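Local coordinates for uncharacterized protein (Thermus thermophilus HB8, PDB 6SCE) that acts in type III CRISPR defence as a DNA nuclease that is activated by binding cyclic oligoadenylate, at residues Trp92-Leu97 against Met386-Tyr391; Val107-Gly112 against Arg120-Trp125; Pro286-Gly291 against Ala362-Glu367; Tyr318-Pro323 against Ser346-Pro351. One frame throughout, in Å; residues are numbered along the deposited sequence.

Two open-sheet domains with the same strand order, consistent with a pair of CARF domains in one chain, meet near contact 1. Its helix 90-100 comes from the first domain and its helix 384-393 from the second. All the other contacts fall in the sequence between those helices: contact 2, the hairpin of the first domain, closes early, and contact 3 later spans contact 4 in the second. Contact 2 touches contact 1 through Leu124 and Leu388, with centres about 12 Å apart; contact 4 reaches contact 1 through Met386, and contact 3 through Tyr318. The centres of contacts 2 and 3 lie about 28 Å apart. Contact 4 reaches the nucleotide, so ligand binding sits close to the domain interface.

Contact 1 of 4, residues Trp92-Leu97 against Met386-Tyr391; sequences WAVRFL and MALGLY
Val94 splits its two methyls between Tyr391 and Leu388 where segments 92-97 and 386-391 of helices 90-100 and 384-393 cross at -52°, the segment axes 10.1 Å apart at closest approach. The tight part is here. With CG1 anti to the backbone N (chi1 168°), that methyl sits over the middle of the Tyr391 ring, 3.7 Å from Val94 CG1 to the Tyr391 centroid and only 13° off the normal, a well-formed CH-pi contact. The other methyl, Val94 CG2, meets Leu388 CD2 at 3.7 Å, the two side chains running antiparallel. Leu388 CD2 is shared: Leu97 CD2 lies 4.0 Å from it, while Ala93 CB stays at a looser 4.3 Å. Toward the hydroxyl end of the partly exposed Tyr391 the packing gives way to water. One molecule donates to Val94 O at 2.8 Å and is hydrogen-bonded to Tyr391 OH as well, tying ring and helix backbone together. Replacing Tyr391 by an alanine is likely to leave Val94 CG1 without the ring face it rests on and the water without its second partner. Such apolar helix-on-helix packing joins the two CARF-like domains, each helix following the fourth strand of its own sheet.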
loop_
_atom_site.group_PDB
_atom_site.type_symbol
_atom_site.label_atom_id
_atom_site.label_comp_id
_atom_site.label_asym_id
_atom_site.label_seq_id
_atom_site.Cartn_x
_atom_site.Cartn_y
_atom_site.Cartn_z
ATOM N N TRP A 92 12.087 -0.484 -13.068
ATOM C CA TRP A 92 12.463 0.215 -14.265
ATOM C C TRP A 92 13.395 1.372 -13.983
ATOM O O TRP A 92 14.234 1.656 -14.797
ATOM C CB TRP A 92 11.226 0.648 -15.059
ATOM C CG TRP A 92 10.659 -0.488 -15.812
ATOM C CD1 TRP A 92 9.508 -1.204 -15.555
ATOM C CD2 TRP A 92 11.282 -1.105 -16.932
ATOM N NE1 TRP A 92 9.386 -2.217 -16.493
ATOM C CE2 TRP A 92 10.458 -2.167 -17.344
ATOM C CE3 TRP A 92 12.455 -0.836 -17.641
ATOM C CZ2 TRP A 92 10.775 -2.965 -18.455
ATOM C CZ3 TRP A 92 12.768 -1.630 -18.740
ATOM C CH2 TRP A 92 11.924 -2.686 -19.121
ATOM N N ALA A 93 13.280 2.008 -12.818
ATOM C CA ALA A 93 14.273 2.993 -12.416
ATOM C C ALA A 93 15.652 2.346 -12.379
ATOM O O ALA A 93 16.647 2.909 -12.870
ATOM C CB ALA A 93 13.930 3.590 -11.071
ATOM N N VAL A 94 15.718 1.156 -11.808
ATOM C CA VAL A 94 16.999 0.482 -11.719
ATOM C C VAL A 94 17.574 0.182 -13.114
ATOM O O VAL A 94 18.768 0.431 -13.358
ATOM C CB VAL A 94 16.898 -0.804 -10.910
ATOM C CG1 VAL A 94 18.156 -1.639 -11.064
ATOM C CG2 VAL A 94 16.653 -0.486 -9.442
ATOM N N ARG A 95 16.741 -0.339 -13.995
ATOM C CA ARG A 95 17.181 -0.677 -15.363
ATOM C C ARG A 95 17.564 0.555 -16.188
ATOM O O ARG A 95 18.607 0.566 -16.857
ATOM C CB ARG A 95 16.130 -1.478 -16.069
ATOM C CG ARG A 95 15.992 -2.853 -15.392
ATOM C CD ARG A 95 15.309 -3.870 -16.219
ATOM N NE ARG A 95 16.047 -4.106 -17.460
ATOM C CZ ARG A 95 15.533 -4.718 -18.508
ATOM N NH1 ARG A 95 14.306 -5.207 -18.460
ATOM N NH2 ARG A 95 16.258 -4.838 -19.618
ATOM N N PHE A 96 16.758 1.613 -16.094
ATOM C CA PHE A 96 17.095 2.869 -16.753
ATOM C C PHE A 96 18.357 3.479 -16.186
ATOM O O PHE A 96 19.158 4.025 -16.937
ATOM C CB PHE A 96 15.950 3.882 -16.646
ATOM C CG PHE A 96 14.958 3.779 -17.747
ATOM C CD1 PHE A 96 14.368 2.559 -18.057
ATOM C CD2 PHE A 96 14.587 4.900 -18.479
ATOM C CE1 PHE A 96 13.444 2.455 -19.068
ATOM C CE2 PHE A 96 13.668 4.788 -19.505
ATOM C CZ PHE A 96 13.073 3.571 -19.782
ATOM N N LEU A 97 18.571 3.389 -14.876
ATOM C CA LEU A 97 19.776 3.981 -14.313
ATOM C C LEU A 97 21.008 3.280 -14.898
ATOM O O LEU A 97 21.994 3.951 -15.231
ATOM C CB LEU A 97 19.823 3.879 -12.818
ATOM C CG LEU A 97 21.081 4.393 -12.121
ATOM C CD1 LEU A 97 21.308 5.873 -12.387
ATOM C CD2 LEU A 97 20.976 4.112 -10.642
HETATM N N MSE A 386 15.562 5.362 -2.063
HETATM C CA MSE A 386 16.055 4.344 -1.145
HETATM C C MSE A 386 16.404 3.060 -1.855
HETATM O O MSE A 386 17.441 2.445 -1.611
HETATM C CB MSE A 386 15.060 4.120 -0.040
HETATM C CG MSE A 386 14.847 5.327 0.884
HETATM SE SE MSE A 386 13.242 5.244 1.952
HETATM C CE MSE A 386 13.540 3.597 2.920
ATOM N N ALA A 387 15.532 2.651 -2.767
ATOM C CA ALA A 387 15.754 1.440 -3.543
ATOM C C ALA A 387 16.942 1.545 -4.496
ATOM O O ALA A 387 17.703 0.578 -4.658
ATOM C CB ALA A 387 14.490 1.083 -4.290
ATOM N N LEU A 388 17.101 2.688 -5.155
ATOM C CA LEU A 388 18.302 2.926 -5.955
ATOM C C LEU A 388 19.569 2.899 -5.092
ATOM O O LEU A 388 20.602 2.396 -5.525
ATOM C CB LEU A 388 18.208 4.216 -6.729
ATOM C CG LEU A 388 17.207 4.206 -7.880
ATOM C CD1 LEU A 388 17.208 5.540 -8.599
ATOM C CD2 LEU A 388 17.525 3.098 -8.843
ATOM N N GLY A 389 19.482 3.411 -3.873
ATOM C CA GLY A 389 20.593 3.338 -2.936
ATOM C C GLY A 389 21.018 1.937 -2.634
ATOM O O GLY A 389 22.220 1.603 -2.567
ATOM N N LEU A 390 20.017 1.083 -2.468
ATOM C CA LEU A 390 20.295 -0.308 -2.225
ATOM C C LEU A 390 20.925 -0.916 -3.463
ATOM O O LEU A 390 21.891 -1.641 -3.358
ATOM C CB LEU A 390 19.023 -1.064 -1.821
ATOM C CG LEU A 390 19.070 -2.602 -1.835
ATOM C CD1 LEU A 390 20.233 -3.145 -1.059
ATOM C CD2 LEU A 390 17.796 -3.124 -1.202
ATOM N N TYR A 391 20.375 -0.642 -4.639
ATOM C CA TYR A 391 20.942 -1.186 -5.862
ATOM C C TYR A 391 22.415 -0.757 -6.024
ATOM O O TYR A 391 23.248 -1.555 -6.426
ATOM C CB TYR A 391 20.136 -0.721 -7.076
ATOM C CG TYR A 391 20.851 -0.971 -8.369
ATOM C CD1 TYR A 391 20.983 -2.252 -8.872
ATOM C CD2 TYR A 391 21.366 0.083 -9.109
ATOM C CE1 TYR A 391 21.648 -2.489 -10.075
ATOM C CE2 TYR A 391 22.028 -0.141 -10.308
ATOM C CZ TYR A 391 22.164 -1.425 -10.786
ATOM O OH TYR A 391 22.820 -1.617 -12.001
HETATM O O HOH W 1 21.018 -1.190 -13.820
#

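Contact 2 of 4, residues Val107-Gly112 against Arg120-Trp125; sequences VFLVEG and RALFLW
A beta hairpin, strands 105-111 and 120-125, lies next to the edge strand 129-132 of the first CARF-like sheet and brings Val107 opposite both Leu124 and Trp125, a classic beta bulge. Val107 O takes a nearly straight bond from Leu124 N (2.8 Å, 173° at the hydrogen) and a weak one from Trp125 N, while Val107 N donates to Trp125 O. Past the bulge the strands settle into regular antiparallel pairing: Leu109 and Leu122 form a hydrogen-bonded pair, with Leu109 N to Leu122 O at 2.9 Å, and Glu111 with Arg120 forms another.

Phe108 and Phe123 are a non-hydrogen-bonded pair whose side chains run side by side. The rings are nearly parallel (28°) but displaced, with little overlap, their centroids 5.5 Å from each other; the real touch is Phe108 CB against Phe123 CD1 at 3.6 Å. A serine in place of Phe123 would probably uncover Phe108 CB and open a gap toward Val23 of helix 15-28. Leu109, Leu122 and Leu124 turn instead to helix 384-393 of the second domain.

Glu111 OE2 and Arg120 NE stay 6.5 Å apart: their polar ends find partners elsewhere, Glu111 a hydrogen bond to His113 and Arg120 salt bridges to Glu117 and Glu130. The hairpin is therefore held by main-chain bonds and apolar side chains.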
loop_
_atom_site.group_PDB
_atom_site.type_symbol
_atom_site.label_atom_id
_atom_site.label_comp_id
_atom_site.label_asym_id
_atom_site.label_seq_id
_atom_site.Cartn_x
_atom_site.Cartn_y
_atom_site.Cartn_z
ATOM N N VAL A 107 20.580 12.323 -15.105
ATOM C CA VAL A 107 19.602 11.389 -14.551
ATOM C C VAL A 107 19.245 11.856 -13.156
ATOM O O VAL A 107 20.116 12.194 -12.361
ATOM C CB VAL A 107 20.174 9.965 -14.495
ATOM C CG1 VAL A 107 19.131 8.979 -13.967
ATOM C CG2 VAL A 107 20.642 9.542 -15.882
ATOM N N PHE A 108 17.944 11.879 -12.854
ATOM C CA PHE A 108 17.508 12.379 -11.573
ATOM C C PHE A 108 16.190 11.743 -11.119
ATOM O O PHE A 108 15.553 11.023 -11.871
ATOM C CB PHE A 108 17.397 13.906 -11.623
ATOM C CG PHE A 108 16.227 14.434 -12.410
ATOM C CD1 PHE A 108 16.246 14.455 -13.791
ATOM C CD2 PHE A 108 15.148 15.003 -11.757
ATOM C CE1 PHE A 108 15.185 14.955 -14.516
ATOM C CE2 PHE A 108 14.080 15.526 -12.471
ATOM C CZ PHE A 108 14.112 15.520 -13.860
ATOM N N LEU A 109 15.855 12.005 -9.871
ATOM C CA LEU A 109 14.591 11.592 -9.228
ATOM C C LEU A 109 14.006 12.839 -8.610
ATOM O O LEU A 109 14.749 13.779 -8.306
ATOM C CB LEU A 109 14.892 10.682 -8.026
ATOM C CG LEU A 109 15.776 9.488 -8.177
ATOM C CD1 LEU A 109 15.961 8.775 -6.866
ATOM C CD2 LEU A 109 15.083 8.592 -9.206
ATOM N N VAL A 110 12.707 12.826 -8.347
ATOM C CA VAL A 110 12.070 13.848 -7.514
ATOM C C VAL A 110 11.471 13.126 -6.314
ATOM O O VAL A 110 10.756 12.128 -6.449
ATOM C CB VAL A 110 11.038 14.694 -8.277
ATOM C CG1 VAL A 110 11.744 15.495 -9.348
ATOM C CG2 VAL A 110 9.931 13.857 -8.937
ATOM N N GLU A 111 11.807 13.605 -5.127
ATOM C CA GLU A 111 11.541 12.898 -3.898
ATOM C C GLU A 111 10.747 13.802 -2.959
ATOM O O GLU A 111 11.267 14.805 -2.470
ATOM C CB GLU A 111 12.904 12.466 -3.346
ATOM C CG GLU A 111 12.980 12.196 -1.869
ATOM C CD GLU A 111 11.880 11.295 -1.366
ATOM O OE1 GLU A 111 11.626 10.221 -2.038
ATOM O OE2 GLU A 111 11.319 11.695 -0.295
ATOM N N GLY A 112 9.479 13.463 -2.733
ATOM C CA GLY A 112 8.596 14.283 -1.915
ATOM C C GLY A 112 7.879 13.537 -0.828
ATOM O O GLY A 112 6.705 13.829 -0.519
ATOM N N ARG A 120 12.607 17.212 -3.156
ATOM C CA ARG A 120 14.007 17.375 -3.531
ATOM C C ARG A 120 14.266 16.748 -4.883
ATOM O O ARG A 120 13.665 15.732 -5.212
ATOM C CB ARG A 120 14.892 16.678 -2.511
ATOM C CG ARG A 120 14.693 17.143 -1.079
ATOM C CD ARG A 120 15.562 16.343 -0.124
ATOM N NE ARG A 120 15.234 16.700 1.238
ATOM C CZ ARG A 120 16.081 16.712 2.251
ATOM N NH1 ARG A 120 17.351 16.378 2.084
ATOM N NH2 ARG A 120 15.636 17.062 3.442
ATOM N N ALA A 121 15.149 17.352 -5.669
ATOM C CA ALA A 121 15.717 16.677 -6.836
ATOM C C ALA A 121 16.979 15.961 -6.398
ATOM O O ALA A 121 17.862 16.570 -5.775
ATOM C CB ALA A 121 16.054 17.689 -7.929
ATOM N N LEU A 122 17.087 14.687 -6.718
ATOM C CA LEU A 122 18.347 13.970 -6.513
ATOM C C LEU A 122 18.932 13.672 -7.856
ATOM O O LEU A 122 18.350 12.914 -8.635
ATOM C CB LEU A 122 18.126 12.680 -5.755
ATOM C CG LEU A 122 17.351 12.734 -4.450
ATOM C CD1 LEU A 122 17.545 11.394 -3.764
ATOM C CD2 LEU A 122 17.789 13.861 -3.547
ATOM N N PHE A 123 20.046 14.318 -8.179
ATOM C CA PHE A 123 20.735 14.037 -9.427
ATOM C C PHE A 123 21.680 12.901 -9.154
ATOM O O PHE A 123 22.386 12.896 -8.152
ATOM C CB PHE A 123 21.447 15.287 -9.974
ATOM C CG PHE A 123 20.494 16.356 -10.372
ATOM C CD1 PHE A 123 19.957 16.378 -11.643
ATOM C CD2 PHE A 123 20.044 17.278 -9.441
ATOM C CE1 PHE A 123 19.024 17.328 -11.997
ATOM C CE2 PHE A 123 19.117 18.237 -9.802
ATOM C CZ PHE A 123 18.596 18.239 -11.075
ATOM N N LEU A 124 21.634 11.901 -10.022
ATOM C CA LEU A 124 22.417 10.688 -9.883
ATOM C C LEU A 124 23.577 10.648 -10.876
ATOM O O LEU A 124 24.539 9.963 -10.643
ATOM C CB LEU A 124 21.531 9.471 -10.127
ATOM C CG LEU A 124 20.240 9.428 -9.284
ATOM C CD1 LEU A 124 19.572 8.089 -9.481
ATOM C CD2 LEU A 124 20.531 9.665 -7.825
ATOM N N TRP A 125 23.465 11.393 -11.968
ATOM C CA TRP A 125 24.433 11.338 -13.066
ATOM C C TRP A 125 24.328 12.641 -13.880
ATOM O O TRP A 125 23.220 13.115 -14.102
ATOM C CB TRP A 125 24.103 10.158 -13.960
ATOM C CG TRP A 125 25.083 9.971 -15.053
ATOM C CD1 TRP A 125 24.984 10.415 -16.340
ATOM C CD2 TRP A 125 26.339 9.320 -14.945
ATOM N NE1 TRP A 125 26.096 10.056 -17.047
ATOM C CE2 TRP A 125 26.957 9.396 -16.214
ATOM C CE3 TRP A 125 27.006 8.675 -13.902
ATOM C CZ2 TRP A 125 28.202 8.843 -16.472
ATOM C CZ3 TRP A 125 28.260 8.131 -14.160
ATOM C CH2 TRP A 125 28.835 8.216 -15.438
#

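Contact 3 of 4, residues Pro286-Gly291 against Ala362-Glu367; sequences PLPQEG and APVVEE
Pro286 O lies 4.2 Å from Val364 CG2 at the start of an extended, proline-rich lead-in that lies on helix 354-370 of the second CARF-like domain before entering strand 293-297. That same carbonyl oxygen is hydrogen-bonded to Tyr318 OH, so the lead-in is tied to the sheet as well as laid on the helix.

Leu287 comes next and straddles the helix surface with its two methyls. Leu287 CD2 rests 3.7 Å from Pro363 O, while Leu287 CD1 lies against the aliphatic part of Glu367, 3.9 Å from Glu367 CG; the two side chains cross at about a right angle, on the exposed side of the contact. Pro288 turns inward. Its ring carries Pro288 CG to 3.8 Å from Val364 O and sets Pro288 CD 4.1 Å from Val364 CG1, where Leu293 and Tyr318 help to bury it. Gln289 points away from the helix, but its backbone N bonds Glu316 on strand 316-321.

Across from these residues, Glu367 leaves the helix with CG anti to the backbone N (chi1 178°) and then bends at chi2 (69°), which brings its carboxylate past Leu287 CD1. One oxygen, OE1, pairs with Arg370. The other is bridged to the loop: a single water donates to Pro288 O at 2.7 Å and to Glu367 OE2 at 2.8 Å.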
loop_
_atom_site.group_PDB
_atom_site.type_symbol
_atom_site.label_atom_id
_atom_site.label_comp_id
_atom_site.label_asym_id
_atom_site.label_seq_id
_atom_site.Cartn_x
_atom_site.Cartn_y
_atom_site.Cartn_z
ATOM N N PRO A 286 26.441 -4.217 11.578
ATOM C CA PRO A 286 27.395 -5.315 11.829
ATOM C C PRO A 286 27.621 -6.109 10.564
ATOM O O PRO A 286 26.662 -6.325 9.803
ATOM C CB PRO A 286 26.674 -6.210 12.856
ATOM C CG PRO A 286 25.591 -5.376 13.434
ATOM C CD PRO A 286 25.250 -4.291 12.439
ATOM N N LEU A 287 28.861 -6.545 10.340
ATOM C CA LEU A 287 29.193 -7.377 9.189
ATOM C C LEU A 287 28.495 -8.720 9.333
ATOM O O LEU A 287 28.207 -9.152 10.454
ATOM C CB LEU A 287 30.718 -7.557 9.039
ATOM C CG LEU A 287 31.506 -6.287 8.675
ATOM C CD1 LEU A 287 32.965 -6.608 8.396
ATOM C CD2 LEU A 287 30.900 -5.567 7.465
ATOM N N PRO A 288 28.129 -9.337 8.205
ATOM C CA PRO A 288 27.417 -10.587 8.253
ATOM C C PRO A 288 28.333 -11.742 8.630
ATOM O O PRO A 288 29.496 -11.747 8.245
ATOM C CB PRO A 288 26.929 -10.765 6.820
ATOM C CG PRO A 288 27.904 -10.017 6.002
ATOM C CD PRO A 288 28.278 -8.841 6.832
ATOM N N GLN A 289 27.794 -12.689 9.376
ATOM C CA GLN A 289 28.530 -13.888 9.782
ATOM C C GLN A 289 28.022 -15.158 9.116
ATOM O O GLN A 289 28.733 -16.159 9.076
ATOM C CB GLN A 289 28.457 -14.042 11.295
ATOM C CG GLN A 289 29.139 -12.905 12.021
ATOM C CD GLN A 289 29.479 -13.259 13.440
ATOM O OE1 GLN A 289 30.647 -13.497 13.763
ATOM N NE2 GLN A 289 28.460 -13.320 14.299
ATOM N N GLU A 290 26.817 -15.111 8.558
ATOM C CA GLU A 290 26.104 -16.308 8.148
ATOM C C GLU A 290 25.201 -15.967 6.963
ATOM O O GLU A 290 24.545 -14.939 6.981
ATOM C CB GLU A 290 25.250 -16.752 9.329
ATOM C CG GLU A 290 25.066 -18.242 9.477
ATOM C CD GLU A 290 24.356 -18.606 10.764
ATOM O OE1 GLU A 290 23.938 -17.693 11.513
ATOM O OE2 GLU A 290 24.220 -19.814 11.023
ATOM N N GLY A 291 25.198 -16.803 5.935
ATOM C CA GLY A 291 24.317 -16.635 4.794
ATOM C C GLY A 291 23.198 -17.655 4.787
ATOM O O GLY A 291 23.243 -18.614 5.565
ATOM N N ALA A 362 26.970 -1.096 1.414
ATOM C CA ALA A 362 28.116 -1.493 0.607
ATOM C C ALA A 362 29.065 -2.442 1.358
ATOM O O ALA A 362 29.419 -3.519 0.832
ATOM C CB ALA A 362 28.849 -0.278 0.058
ATOM N N PRO A 363 29.448 -2.087 2.588
ATOM C CA PRO A 363 30.372 -2.965 3.322
ATOM C C PRO A 363 29.796 -4.338 3.664
ATOM O O PRO A 363 30.539 -5.329 3.749
ATOM C CB PRO A 363 30.660 -2.179 4.612
ATOM C CG PRO A 363 30.259 -0.777 4.320
ATOM C CD PRO A 363 29.116 -0.885 3.359
ATOM N N VAL A 364 28.478 -4.402 3.856
ATOM C CA VAL A 364 27.809 -5.644 4.182
ATOM C C VAL A 364 27.848 -6.539 2.940
ATOM O O VAL A 364 28.205 -7.714 3.005
ATOM C CB VAL A 364 26.352 -5.374 4.650
ATOM C CG1 VAL A 364 25.535 -6.651 4.745
ATOM C CG2 VAL A 364 26.343 -4.598 5.947
ATOM N N VAL A 365 27.505 -5.965 1.794
ATOM C CA VAL A 365 27.576 -6.682 0.539
ATOM C C VAL A 365 29.000 -7.208 0.283
ATOM O O VAL A 365 29.190 -8.377 -0.048
ATOM C CB VAL A 365 27.141 -5.772 -0.622
ATOM C CG1 VAL A 365 27.400 -6.409 -1.979
ATOM C CG2 VAL A 365 25.672 -5.427 -0.472
ATOM N N GLU A 366 29.978 -6.336 0.432
ATOM C CA GLU A 366 31.356 -6.691 0.104
ATOM C C GLU A 366 31.862 -7.812 1.012
ATOM O O GLU A 366 32.445 -8.772 0.523
ATOM C CB GLU A 366 32.270 -5.458 0.110
ATOM C CG GLU A 366 32.123 -4.676 -1.197
ATOM C CD GLU A 366 32.645 -3.247 -1.152
ATOM O OE1 GLU A 366 33.421 -2.907 -0.236
ATOM O OE2 GLU A 366 32.262 -2.465 -2.050
ATOM N N GLU A 367 31.585 -7.708 2.306
ATOM C CA GLU A 367 31.932 -8.771 3.245
ATOM C C GLU A 367 31.195 -10.065 2.914
ATOM O O GLU A 367 31.795 -11.137 2.898
ATOM C CB GLU A 367 31.687 -8.315 4.682
ATOM C CG GLU A 367 31.967 -9.356 5.754
ATOM C CD GLU A 367 33.444 -9.701 5.919
ATOM O OE1 GLU A 367 34.301 -9.048 5.309
ATOM O OE2 GLU A 367 33.733 -10.649 6.671
HETATM O O HOH W 2 32.078 -11.277 8.841
#

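Contact 4 of 4, residues Tyr318-Pro323 against Ser346-Pro351; sequences YLLTTP and SFLSGP. With nucleotides of chain B.
The adenine pocket of the second CARF-like domain opens where two parallel strands of a beta-alpha-beta unit end, and Thr322 and Pro351 line it, touching the base. Before that point the strands are paired in the usual parallel way: Ser346 N donates to Leu319 O, Thr321 N weakly to Ser346 O, and Leu348 N to Thr321 O at 2.8 Å. On one face Leu320 CD2 presses on Ser346 CB at 3.5 Å, closer than carbons usually pack. On the other, Phe347 brings its ring edge to Thr321 O and Thr322 O, with Phe347 CD1 3.7 Å from Thr322 O.

Beyond the strands the two segments stay together. Thr322 CG2 lies 3.4 Å from Gly350 C, and Pro323 CD is 3.3 Å from Leu348 O. With that methyl lodged against the 346-351 backbone and OG1 standing between the backbone N and the carbonyl carbon (chi1 52°), the hydroxyl faces the nucleotide. Thr322 OG1 donates to N1 of A3 of chain B at 2.7 Å. Pro351 CB lies 3.8 Å from N6 of the same base. Thr321 OG1 is 3.9 Å from C2 but spends its own hydrogen bond on Val298 O.

Because the Thr322 hydroxyl donates a hydrogen bond to N1, the base must offer a lone pair there; adenine does, whereas guanine normally carries a hydrogen on N1, which is consistent with recognition of an oligoadenylate.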
loop_
_atom_site.group_PDB
_atom_site.type_symbol
_atom_site.label_atom_id
_atom_site.label_comp_id
_atom_site.label_asym_id
_atom_site.label_seq_id
_atom_site.Cartn_x
_atom_site.Cartn_y
_atom_site.Cartn_z
ATOM N N TYR A 318 18.956 -7.477 6.816
ATOM C CA TYR A 318 19.311 -6.098 7.080
ATOM C C TYR A 318 18.173 -5.243 6.586
ATOM O O TYR A 318 17.834 -5.349 5.418
ATOM C CB TYR A 318 20.568 -5.720 6.324
ATOM C CG TYR A 318 21.829 -6.398 6.844
ATOM C CD1 TYR A 318 22.120 -7.706 6.506
ATOM C CD2 TYR A 318 22.737 -5.704 7.649
ATOM C CE1 TYR A 318 23.278 -8.327 6.971
ATOM C CE2 TYR A 318 23.883 -6.316 8.126
ATOM C CZ TYR A 318 24.155 -7.625 7.790
ATOM O OH TYR A 318 25.314 -8.246 8.244
ATOM N N LEU A 319 17.569 -4.474 7.485
ATOM C CA LEU A 319 16.365 -3.710 7.225
ATOM C C LEU A 319 16.630 -2.233 7.455
ATOM O O LEU A 319 17.053 -1.852 8.544
ATOM C CB LEU A 319 15.219 -4.178 8.126
ATOM C CG LEU A 319 14.782 -5.627 8.022
ATOM C CD1 LEU A 319 13.755 -5.997 9.071
ATOM C CD2 LEU A 319 14.254 -5.895 6.609
ATOM N N LEU A 320 16.410 -1.400 6.436
ATOM C CA LEU A 320 16.581 0.040 6.544
ATOM C C LEU A 320 15.305 0.762 6.255
ATOM O O LEU A 320 14.609 0.426 5.309
ATOM C CB LEU A 320 17.651 0.528 5.557
ATOM C CG LEU A 320 19.066 -0.007 5.721
ATOM C CD1 LEU A 320 20.012 0.572 4.661
ATOM C CD2 LEU A 320 19.590 0.290 7.099
ATOM N N THR A 321 14.982 1.774 7.053
ATOM C CA THR A 321 13.878 2.654 6.714
ATOM C C THR A 321 14.002 3.999 7.431
ATOM O O THR A 321 15.031 4.304 8.029
ATOM C CB THR A 321 12.495 1.990 6.922
ATOM O OG1 THR A 321 11.504 2.752 6.209
ATOM C CG2 THR A 321 12.140 1.862 8.381
ATOM N N THR A 322 12.969 4.804 7.299
ATOM C CA THR A 322 12.938 6.142 7.801
ATOM C C THR A 322 12.267 6.137 9.170
ATOM O O THR A 322 11.505 5.227 9.549
ATOM C CB THR A 322 12.135 7.066 6.871
ATOM O OG1 THR A 322 10.854 6.469 6.639
ATOM C CG2 THR A 322 12.840 7.242 5.559
ATOM N N PRO A 323 12.533 7.189 9.944
ATOM C CA PRO A 323 11.949 7.223 11.283
ATOM C C PRO A 323 10.447 7.209 11.272
ATOM O O PRO A 323 9.852 6.605 12.150
ATOM C CB PRO A 323 12.520 8.517 11.901
ATOM C CG PRO A 323 13.223 9.233 10.828
ATOM C CD PRO A 323 13.386 8.342 9.643
ATOM N N SER A 346 18.621 -0.202 10.701
ATOM C CA SER A 346 19.075 1.138 10.936
ATOM C C SER A 346 18.077 2.111 10.353
ATOM O O SER A 346 17.344 1.768 9.411
ATOM C CB SER A 346 20.463 1.355 10.312
ATOM O OG SER A 346 21.024 2.582 10.769
ATOM N N PHE A 347 18.028 3.317 10.923
ATOM C CA PHE A 347 17.248 4.415 10.368
ATOM C C PHE A 347 18.055 5.289 9.418
ATOM O O PHE A 347 19.221 5.682 9.711
ATOM C CB PHE A 347 16.660 5.301 11.467
ATOM C CG PHE A 347 15.578 4.654 12.263
ATOM C CD1 PHE A 347 14.358 4.326 11.675
ATOM C CD2 PHE A 347 15.768 4.374 13.617
ATOM C CE1 PHE A 347 13.348 3.740 12.420
ATOM C CE2 PHE A 347 14.755 3.785 14.367
ATOM C CZ PHE A 347 13.545 3.455 13.757
ATOM N N LEU A 348 17.412 5.661 8.311
ATOM C CA LEU A 348 17.907 6.715 7.411
ATOM C C LEU A 348 17.482 8.065 7.957
ATOM O O LEU A 348 16.502 8.137 8.685
ATOM C CB LEU A 348 17.340 6.548 6.004
ATOM C CG LEU A 348 17.536 5.173 5.380
ATOM C CD1 LEU A 348 16.843 5.164 4.016
ATOM C CD2 LEU A 348 19.014 4.777 5.266
ATOM N N SER A 349 18.228 9.117 7.622
ATOM C CA SER A 349 17.868 10.473 7.991
ATOM C C SER A 349 16.517 10.841 7.394
ATOM O O SER A 349 15.731 11.534 8.025
ATOM C CB SER A 349 18.929 11.473 7.513
ATOM O OG SER A 349 20.191 11.161 8.076
ATOM N N GLY A 350 16.232 10.348 6.188
ATOM C CA GLY A 350 14.928 10.607 5.584
ATOM C C GLY A 350 14.750 9.804 4.300
ATOM O O GLY A 350 15.661 9.097 3.869
ATOM N N PRO A 351 13.580 9.954 3.672
ATOM C CA PRO A 351 13.287 9.132 2.483
ATOM C C PRO A 351 14.096 9.486 1.262
ATOM O O PRO A 351 14.069 8.755 0.281
ATOM C CB PRO A 351 11.785 9.364 2.267
ATOM C CG PRO A 351 11.470 10.654 2.932
ATOM C CD PRO A 351 12.378 10.638 4.163
ATOM P P A B 3 8.267 6.130 -5.276
ATOM O OP1 A B 3 9.606 6.844 -5.340
ATOM O OP2 A B 3 8.010 5.243 -6.464
ATOM O "O5'" A B 3 8.191 5.298 -3.928
ATOM C "C5'" A B 3 6.973 4.743 -3.410
ATOM C "C4'" A B 3 7.344 3.929 -2.193
ATOM O "O4'" A B 3 7.880 4.809 -1.159
ATOM C "C3'" A B 3 6.205 3.152 -1.545
ATOM O "O3'" A B 3 6.666 1.828 -1.364
ATOM C "C2'" A B 3 5.996 3.888 -0.212
ATOM O "O2'" A B 3 5.478 3.075 0.818
ATOM C "C1'" A B 3 7.417 4.351 0.085
ATOM N N9 A B 3 7.490 5.460 1.008
ATOM C C8 A B 3 6.771 6.630 0.939
ATOM N N7 A B 3 7.087 7.468 1.906
ATOM C C5 A B 3 8.088 6.824 2.613
ATOM C C6 A B 3 8.842 7.208 3.739
ATOM N N6 A B 3 8.710 8.394 4.326
ATOM N N1 A B 3 9.779 6.335 4.177
ATOM C C2 A B 3 9.925 5.164 3.546
ATOM N N3 A B 3 9.268 4.689 2.480
ATOM C C4 A B 3 8.353 5.585 2.063
#